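Local atomic coordinates of purine-binding protein BAB2_0673 (Brucella melitensis biovar Abortus, PDB entry 3S99), a protein that binds adenine and probably other purines such as guanine, and may take part in their uptake through an ABC-type system. Residues F40-Q45 with A236-F242; G135-Q139 with I212-T216. One frame throughout, in Å; residues are numbered along the deposited sequence.

Interaction 1: residues F40-Q45 with A236-F242; sequences FGWTYQ and ASDMIKF. With ADE (adenine), chain T.
The F40 ring has the rim of the F242 ring over one face, where F242 CZ stands 3.5 Å from F40 CG; the two rings meet obliquely, their planes 51° apart. F40 in turn lays its CD1 over a face of the Y44 ring, whose edge is met in plane by S237 OG. Further along, the indole of W42 has adenine over one face: NE1 comes to 3.3 Å from ADE C2, the six-membered ring of the indole lies against the C5 and C6 side of the purine, and NE1 is bonded to the carbonyl of T93. With chi1 at 172° the indole is laid against the ligand, while W42 N and CA pack on the methyl of A236. M239 reaches in with an extended chain, its CE lying 3.6 Å from G41 CA and also near the carbonyl of F40.

Two waters bridge the segments. One donates to F40 O at 2.6 Å and, weakly, to D238 O; the second donates to Q45 OE1 and accepts from D238 N at 3.0 Å. Q45 OE1 also lies 2.9 Å from S237 OG, and its NE2 is bonded to D253 O, so both ends of the amide are engaged. D238 OD1 accepts from I240 N, closing an Asx turn.

G41 is the N-cap residue of helix 42-57, and the contact sets this helix start, from the domain of the all-parallel sheet, against the end of strand 231-236 and the loop after it in the other. Such an interdomain seam beside the ligand, with W42 forming one wall of the adenine pocket, is consistent with a closed, ligand-bound cleft of the type 1 periplasmic-binding-protein fold.

Interaction 2: residues G135-Q139 with I212-T216; sequences GRYVQ and ITQHT
A strand's C-terminal end, where the loops of an alpha/beta domain form its ligand site, is held here by an arginine: R136 of helix 132-146 spans to the carbonyl of Q214 at the end of strand 211-214. The guanidinium takes this single oxygen end-on with two nitrogens. R136 NH2 donates to Q214 O at 2.8 Å and an N-H...O angle of 154°, and NH1 to the same atom at 3.0 Å, less straight. Q214 O lies in the guanidinium plane, yet both nitrogens reach it from one face of its own carbonyl plane, with NH1 well above that plane. The chain of R136 turns at chi2 (-76°) and then runs straight out, delivering the group across a wide gap, for the helix and strand axes stay 11.4 Å apart and run nearly antiparallel.

A water joins R136, Q139 and T213. It accepts from R136 NH1 at 2.9 Å and from Q139 NE2, and lies 2.7 Å from T213 OG1; like Q214 O, it sits in the guanidinium plane, so that plane is fixed by partners along its edge. Strand 211-214 is an inner strand of the mixed sheet, between 151-156 and 231-236, and R136 also packs on Y154 and Q235 from these neighbours. Just past the strand, H215 belongs to the adenine pocket. R136 NH2 lies obliquely by its ring, 3.3 Å from H215 ND1, with the ring and guanidinium planes 30° apart, while H215 NE2 is bonded to E162, another pocket residue. The arginine charge may bias the imidazole toward its neutral form, and E162 would act in the opposite sense. Q214 NE2 donates to T216 O at 2.8 Å and also to S218 O, so it bonds carbonyls on both sides of D217 in the chain.

In the fold
Interaction 2 is fully buried within one domain, fastening helix 132-146 to an inner strand of the mixed sheet, whereas interaction 1 is partly buried and joins the two domains at the cleft. No helix or strand is shared, but strands 211-214 and 231-236 are neighbours in that sheet: interaction 1 takes up the end of 231-236 and the loop after it, interaction 2 the end of 211-214 and the residues just beyond. Their nearest atoms are about 4 Å apart. The chemistry follows the setting: aromatic and methyl packing with bridging waters at the domain seam, direct arginine-to-carbonyl bonds and one bridging water in the interior. Each supplies one residue to the adenine pocket, W42 from interaction 1 and H215 from interaction 2.

Interaction 1: residues F40-Q45 with A236-F242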
ATOM      1  N   PHE A  40      -3.537   9.849  -8.829  1.00 21.13           N
ATOM      2  CA  PHE A  40      -2.214  10.335  -8.421  1.00 21.39           C
ATOM      3  C   PHE A  40      -1.712   9.668  -7.132  1.00 19.44           C
ATOM      4  O   PHE A  40      -0.956  10.267  -6.368  1.00 19.89           O
ATOM      5  CB  PHE A  40      -2.148  11.868  -8.358  1.00 22.50           C
ATOM      6  CG  PHE A  40      -2.104  12.506  -9.704  1.00 26.46           C
ATOM      7  CD1 PHE A  40      -0.921  12.532 -10.429  1.00 30.07           C
ATOM      8  CD2 PHE A  40      -3.246  13.012 -10.282  1.00 28.88           C
ATOM      9  CE1 PHE A  40      -0.876  13.097 -11.706  1.00 33.01           C
ATOM     10  CE2 PHE A  40      -3.217  13.580 -11.569  1.00 32.52           C
ATOM     11  CZ  PHE A  40      -2.033  13.620 -12.278  1.00 33.48           C
ATOM     12  N   GLY A  41      -2.133   8.416  -6.940  1.00 18.35           N
ATOM     13  CA  GLY A  41      -1.758   7.586  -5.785  1.00 16.79           C
ATOM     14  C   GLY A  41      -1.550   6.152  -6.244  1.00 15.52           C
ATOM     15  O   GLY A  41      -0.638   5.871  -7.021  1.00 14.54           O
ATOM     16  N   TRP A  42      -2.426   5.259  -5.785  1.00 14.70           N
ATOM     17  CA  TRP A  42      -2.265   3.818  -5.970  1.00 14.25           C
ATOM     18  C   TRP A  42      -2.272   3.408  -7.421  1.00 14.46           C
ATOM     19  O   TRP A  42      -1.365   2.738  -7.871  1.00 14.76           O
ATOM     20  CB  TRP A  42      -3.402   3.073  -5.265  1.00 14.93           C
ATOM     21  CG  TRP A  42      -3.425   1.598  -5.557  1.00 14.11           C
ATOM     22  CD1 TRP A  42      -4.158   0.940  -6.513  1.00 16.62           C
ATOM     23  CD2 TRP A  42      -2.641   0.614  -4.896  1.00 13.01           C
ATOM     24  NE1 TRP A  42      -3.905  -0.427  -6.444  1.00 14.51           N
ATOM     25  CE2 TRP A  42      -2.953  -0.642  -5.476  1.00 14.19           C
ATOM     26  CE3 TRP A  42      -1.732   0.665  -3.832  1.00 12.99           C
ATOM     27  CZ2 TRP A  42      -2.368  -1.842  -5.032  1.00 13.24           C
ATOM     28  CZ3 TRP A  42      -1.108  -0.525  -3.421  1.00 13.80           C
ATOM     29  CH2 TRP A  42      -1.437  -1.761  -4.015  1.00 13.54           C
ATOM     30  N   THR A  43      -3.324   3.752  -8.163  1.00 15.40           N
ATOM     31  CA  THR A  43      -3.391   3.302  -9.559  1.00 15.12           C
ATOM     32  C   THR A  43      -2.322   4.029 -10.400  1.00 16.34           C
ATOM     33  O   THR A  43      -1.675   3.450 -11.291  1.00 15.73           O
ATOM     34  CB  THR A  43      -4.790   3.460 -10.137  1.00 16.70           C
ATOM     35  OG1 THR A  43      -5.627   2.422  -9.588  1.00 17.51           O
ATOM     36  CG2 THR A  43      -4.756   3.346 -11.682  1.00 15.15           C
ATOM     37  N   TYR A  44      -2.103   5.294 -10.072  1.00 17.19           N
ATOM     38  CA  TYR A  44      -1.090   6.103 -10.745  1.00 18.71           C
ATOM     39  C   TYR A  44       0.303   5.445 -10.666  1.00 18.24           C
ATOM     40  O   TYR A  44       1.004   5.375 -11.662  1.00 17.81           O
ATOM     41  CB  TYR A  44      -1.059   7.473 -10.089  1.00 18.38           C
ATOM     42  CG  TYR A  44       0.044   8.382 -10.548  1.00 22.44           C
ATOM     43  CD1 TYR A  44      -0.009   8.990 -11.800  1.00 24.17           C
ATOM     44  CD2 TYR A  44       1.130   8.680  -9.713  1.00 20.97           C
ATOM     45  CE1 TYR A  44       1.010   9.876 -12.219  1.00 26.26           C
ATOM     46  CE2 TYR A  44       2.147   9.556 -10.124  1.00 21.92           C
ATOM     47  CZ  TYR A  44       2.075  10.143 -11.361  1.00 23.77           C
ATOM     48  OH  TYR A  44       3.066  10.969 -11.782  1.00 23.23           O
ATOM     49  N   GLN A  45       0.697   5.003  -9.469  1.00 18.92           N
ATOM     50  CA  GLN A  45       1.967   4.297  -9.279  1.00 18.63           C
ATOM     51  C   GLN A  45       2.033   3.012 -10.098  1.00 18.08           C
ATOM     52  O   GLN A  45       3.058   2.703 -10.684  1.00 17.92           O
ATOM     53  CB  GLN A  45       2.185   3.909  -7.818  1.00 18.62           C
ATOM     54  CG  GLN A  45       2.997   4.808  -6.930  1.00 21.17           C
ATOM     55  CD  GLN A  45       4.217   5.478  -7.527  1.00 21.16           C
ATOM     56  OE1 GLN A  45       4.135   6.617  -7.941  1.00 23.45           O
ATOM     57  NE2 GLN A  45       5.352   4.804  -7.509  1.00 22.20           N
ATOM     58  N   ALA A 236       1.217   5.561  -1.619  1.00 15.49           N
ATOM     59  CA  ALA A 236       1.515   4.836  -2.843  1.00 15.66           C
ATOM     60  C   ALA A 236       2.499   5.616  -3.689  1.00 17.46           C
ATOM     61  O   ALA A 236       3.488   5.051  -4.205  1.00 17.21           O
ATOM     62  CB  ALA A 236       0.209   4.559  -3.665  1.00 14.91           C
ATOM     63  N   SER A 237       2.163   6.894  -3.892  1.00 17.76           N
ATOM     64  CA  SER A 237       2.968   7.821  -4.671  1.00 19.51           C
ATOM     65  C   SER A 237       3.476   8.936  -3.803  1.00 19.15           C
ATOM     66  O   SER A 237       2.854   9.267  -2.792  1.00 18.03           O
ATOM     67  CB  SER A 237       2.092   8.469  -5.755  1.00 20.39           C
ATOM     68  OG  SER A 237       2.941   9.038  -6.756  1.00 26.03           O
ATOM     69  N   ASP A 238       4.572   9.569  -4.231  1.00 20.04           N
ATOM     70  CA  ASP A 238       5.006  10.820  -3.608  1.00 20.60           C
ATOM     71  C   ASP A 238       4.020  11.899  -4.041  1.00 21.24           C
ATOM     72  O   ASP A 238       4.005  12.271  -5.198  1.00 22.60           O
ATOM     73  CB  ASP A 238       6.456  11.175  -3.990  1.00 21.00           C
ATOM     74  CG  ASP A 238       6.958  12.441  -3.291  1.00 22.33           C
ATOM     75  OD1 ASP A 238       6.145  13.108  -2.596  1.00 21.47           O
ATOM     76  OD2 ASP A 238       8.166  12.776  -3.452  1.00 21.82           O
ATOM     77  N   MET A 239       3.198  12.386  -3.097  1.00 21.55           N
ATOM     78  CA  MET A 239       2.139  13.360  -3.387  1.00 21.69           C
ATOM     79  C   MET A 239       2.519  14.791  -3.046  1.00 22.73           C
ATOM     80  O   MET A 239       1.633  15.648  -2.867  1.00 23.62           O
ATOM     81  CB  MET A 239       0.857  13.000  -2.624  1.00 21.06           C
ATOM     82  CG  MET A 239       0.271  11.658  -2.998  1.00 17.97           C
ATOM     83  SD  MET A 239      -1.202  11.264  -2.002  1.00 17.87           S
ATOM     84  CE  MET A 239      -1.880   9.952  -3.029  1.00 15.23           C
ATOM     85  N   ILE A 240       3.821  15.059  -2.985  1.00 22.54           N
ATOM     86  CA  ILE A 240       4.334  16.368  -2.596  1.00 23.02           C
ATOM     87  C   ILE A 240       3.729  17.513  -3.439  1.00 24.72           C
ATOM     88  O   ILE A 240       3.390  18.561  -2.872  1.00 24.05           O
ATOM     89  CB  ILE A 240       5.889  16.413  -2.667  1.00 23.04           C
ATOM     90  CG1 ILE A 240       6.463  17.697  -2.032  1.00 24.55           C
ATOM     91  CG2 ILE A 240       6.382  16.263  -4.119  1.00 21.99           C
ATOM     92  CD1 ILE A 240       6.373  17.789  -0.529  1.00 22.71           C
ATOM     93  N   LYS A 241       3.571  17.307  -4.757  1.00 24.43           N
ATOM     94  CA  LYS A 241       3.072  18.379  -5.637  1.00 25.90           C
ATOM     95  C   LYS A 241       1.678  18.857  -5.228  1.00 26.08           C
ATOM     96  O   LYS A 241       1.340  20.012  -5.458  1.00 25.72           O
ATOM     97  CB  LYS A 241       3.064  17.966  -7.121  1.00 26.49           C
ATOM     98  N   PHE A 242       0.895  17.981  -4.588  1.00 25.06           N
ATOM     99  CA  PHE A 242      -0.446  18.333  -4.107  1.00 26.02           C
ATOM    100  C   PHE A 242      -0.466  18.918  -2.684  1.00 26.71           C
ATOM    101  O   PHE A 242      -1.518  19.314  -2.186  1.00 27.69           O
ATOM    102  CB  PHE A 242      -1.347  17.086  -4.193  1.00 24.77           C
ATOM    103  CG  PHE A 242      -1.501  16.572  -5.578  1.00 25.29           C
ATOM    104  CD1 PHE A 242      -2.468  17.097  -6.424  1.00 29.52           C
ATOM    105  CD2 PHE A 242      -0.653  15.597  -6.061  1.00 26.92           C
ATOM    106  CE1 PHE A 242      -2.608  16.621  -7.704  1.00 29.67           C
ATOM    107  CE2 PHE A 242      -0.777  15.119  -7.339  1.00 27.38           C
ATOM    108  CZ  PHE A 242      -1.743  15.627  -8.167  1.00 28.16           C
TER
HETATM  109  N9  ADE T 400      -5.195  -3.736  -3.124  1.00 15.21           N
HETATM  110  C8  ADE T 400      -4.304  -3.879  -2.083  1.00 17.36           C
HETATM  111  N7  ADE T 400      -3.910  -2.755  -1.535  1.00 17.16           N
HETATM  112  C5  ADE T 400      -4.633  -1.838  -2.308  1.00 17.93           C
HETATM  113  C6  ADE T 400      -4.659  -0.474  -2.222  1.00 19.18           C
HETATM  114  N6  ADE T 400      -3.869   0.090  -1.296  1.00 15.52           N
HETATM  115  N1  ADE T 400      -5.454   0.214  -3.105  1.00 18.08           N
HETATM  116  C2  ADE T 400      -6.185  -0.478  -3.996  1.00 19.72           C
HETATM  117  N3  ADE T 400      -6.245  -1.798  -4.170  1.00 18.95           N
HETATM  118  C4  ADE T 400      -5.428  -2.402  -3.275  1.00 16.70           C
HETATM  119  O   HOH W   1       1.029  11.871  -6.822  1.00 20.60           O
HETATM  120  O   HOH W   2       5.581   8.640  -6.914  1.00 40.08           O

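Interaction 2: residues G135-Q139 with I212-T216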
ATOM      1  N   GLY A 135       6.718   1.065   5.863  1.00 13.93           N
ATOM      2  CA  GLY A 135       6.609   2.508   5.689  1.00 12.88           C
ATOM      3  C   GLY A 135       5.708   3.132   6.724  1.00 13.20           C
ATOM      4  O   GLY A 135       5.955   4.237   7.177  1.00 14.14           O
ATOM      5  N   ARG A 136       4.652   2.434   7.107  1.00 12.34           N
ATOM      6  CA  ARG A 136       3.749   2.958   8.109  1.00 12.00           C
ATOM      7  C   ARG A 136       4.476   3.200   9.437  1.00 12.26           C
ATOM      8  O   ARG A 136       4.147   4.136  10.170  1.00 12.65           O
ATOM      9  CB  ARG A 136       2.619   1.976   8.356  1.00 11.82           C
ATOM     10  CG  ARG A 136       1.692   1.789   7.164  1.00 13.34           C
ATOM     11  CD  ARG A 136       0.777   2.961   7.014  1.00 13.58           C
ATOM     12  NE  ARG A 136      -0.139   2.743   5.893  1.00 14.94           N
ATOM     13  CZ  ARG A 136      -0.958   3.646   5.391  1.00 12.21           C
ATOM     14  NH1 ARG A 136      -0.996   4.878   5.858  1.00 13.83           N
ATOM     15  NH2 ARG A 136      -1.749   3.297   4.385  1.00 14.89           N
ATOM     16  N   TYR A 137       5.438   2.345   9.761  1.00 11.54           N
ATOM     17  CA  TYR A 137       6.129   2.456  11.030  1.00 12.44           C
ATOM     18  C   TYR A 137       6.909   3.746  11.079  1.00 12.21           C
ATOM     19  O   TYR A 137       6.793   4.502  12.040  1.00 12.73           O
ATOM     20  CB  TYR A 137       7.028   1.251  11.270  1.00 12.54           C
ATOM     21  CG  TYR A 137       7.628   1.214  12.642  1.00 14.57           C
ATOM     22  CD1 TYR A 137       8.881   1.775  12.879  1.00 17.08           C
ATOM     23  CD2 TYR A 137       6.961   0.601  13.707  1.00 15.75           C
ATOM     24  CE1 TYR A 137       9.448   1.729  14.113  1.00 17.69           C
ATOM     25  CE2 TYR A 137       7.534   0.528  14.943  1.00 16.10           C
ATOM     26  CZ  TYR A 137       8.763   1.102  15.143  1.00 17.45           C
ATOM     27  OH  TYR A 137       9.329   1.065  16.370  1.00 20.08           O
ATOM     28  N   VAL A 138       7.667   4.017  10.022  1.00 11.48           N
ATOM     29  CA  VAL A 138       8.365   5.255   9.871  1.00 11.81           C
ATOM     30  C   VAL A 138       7.437   6.465   9.970  1.00 13.13           C
ATOM     31  O   VAL A 138       7.739   7.430  10.653  1.00 12.54           O
ATOM     32  CB  VAL A 138       9.095   5.338   8.508  1.00 12.25           C
ATOM     33  CG1 VAL A 138       9.946   6.565   8.482  1.00 13.27           C
ATOM     34  CG2 VAL A 138       9.926   4.087   8.246  1.00 11.58           C
ATOM     35  N   GLN A 139       6.274   6.406   9.297  1.00 13.77           N
ATOM     36  CA  GLN A 139       5.343   7.515   9.389  1.00 13.68           C
ATOM     37  C   GLN A 139       4.834   7.707  10.813  1.00 14.84           C
ATOM     38  O   GLN A 139       4.541   8.828  11.222  1.00 16.07           O
ATOM     39  CB  GLN A 139       4.173   7.336   8.368  1.00 13.64           C
ATOM     40  CG  GLN A 139       4.699   7.330   6.944  1.00 12.27           C
ATOM     41  CD  GLN A 139       3.680   7.308   5.816  1.00 13.50           C
ATOM     42  OE1 GLN A 139       4.017   7.728   4.713  1.00 13.28           O
ATOM     43  NE2 GLN A 139       2.466   6.785   6.058  1.00 11.26           N
ATOM     44  N   ILE A 212      -2.785  13.848   9.090  1.00 19.63           N
ATOM     45  CA  ILE A 212      -3.695  13.037   8.243  1.00 18.53           C
ATOM     46  C   ILE A 212      -2.914  11.958   7.517  1.00 17.29           C
ATOM     47  O   ILE A 212      -1.810  12.184   6.996  1.00 16.18           O
ATOM     48  CB  ILE A 212      -4.457  13.885   7.218  1.00 19.32           C
ATOM     49  CG1 ILE A 212      -5.531  14.744   7.898  1.00 19.94           C
ATOM     50  CG2 ILE A 212      -5.082  13.000   6.135  1.00 19.79           C
ATOM     51  CD1 ILE A 212      -6.645  13.961   8.629  1.00 19.49           C
ATOM     52  N   THR A 213      -3.468  10.766   7.518  1.00 16.65           N
ATOM     53  CA  THR A 213      -2.896   9.688   6.769  1.00 16.48           C
ATOM     54  C   THR A 213      -4.013   8.789   6.283  1.00 16.62           C
ATOM     55  O   THR A 213      -5.127   8.798   6.850  1.00 17.06           O
ATOM     56  CB  THR A 213      -1.918   8.868   7.671  1.00 16.42           C
ATOM     57  OG1 THR A 213      -1.133   7.994   6.846  1.00 16.17           O
ATOM     58  CG2 THR A 213      -2.685   8.073   8.660  1.00 14.61           C
ATOM     59  N   GLN A 214      -3.706   7.956   5.306  1.00 15.96           N
ATOM     60  CA  GLN A 214      -4.760   7.170   4.628  1.00 16.73           C
ATOM     61  C   GLN A 214      -4.311   5.824   4.099  1.00 15.68           C
ATOM     62  O   GLN A 214      -3.128   5.616   3.852  1.00 15.49           O
ATOM     63  CB  GLN A 214      -5.332   7.958   3.453  1.00 17.26           C
ATOM     64  CG  GLN A 214      -4.404   7.962   2.246  1.00 17.42           C
ATOM     65  CD  GLN A 214      -4.796   8.965   1.222  1.00 19.65           C
ATOM     66  OE1 GLN A 214      -4.984  10.155   1.537  1.00 21.40           O
ATOM     67  NE2 GLN A 214      -4.896   8.520  -0.032  1.00 18.39           N
ATOM     68  N   HIS A 215      -5.282   4.923   3.908  1.00 15.68           N
ATOM     69  CA  HIS A 215      -5.078   3.722   3.094  1.00 15.90           C
ATOM     70  C   HIS A 215      -6.036   3.649   1.902  1.00 16.50           C
ATOM     71  O   HIS A 215      -6.336   2.568   1.383  1.00 16.37           O
ATOM     72  CB  HIS A 215      -5.214   2.483   3.957  1.00 15.90           C
ATOM     73  CG  HIS A 215      -4.408   1.315   3.480  1.00 17.14           C
ATOM     74  ND1 HIS A 215      -3.590   0.585   4.326  1.00 17.17           N
ATOM     75  CD2 HIS A 215      -4.342   0.702   2.270  1.00 17.20           C
ATOM     76  CE1 HIS A 215      -3.033  -0.404   3.645  1.00 15.21           C
ATOM     77  NE2 HIS A 215      -3.489  -0.372   2.403  1.00 15.57           N
ATOM     78  N   THR A 216      -6.510   4.814   1.469  1.00 16.93           N
ATOM     79  CA  THR A 216      -7.255   4.949   0.217  1.00 16.45           C
ATOM     80  C   THR A 216      -6.303   5.466  -0.880  1.00 16.45           C
ATOM     81  O   THR A 216      -5.131   5.800  -0.609  1.00 15.89           O
ATOM     82  CB  THR A 216      -8.423   5.896   0.428  1.00 18.21           C
ATOM     83  OG1 THR A 216      -7.923   7.171   0.892  1.00 16.95           O
ATOM     84  CG2 THR A 216      -9.433   5.273   1.456  1.00 17.11           C
TER
HETATM   85  O   HOH W   3       0.555   6.223   7.865  1.00 12.91           O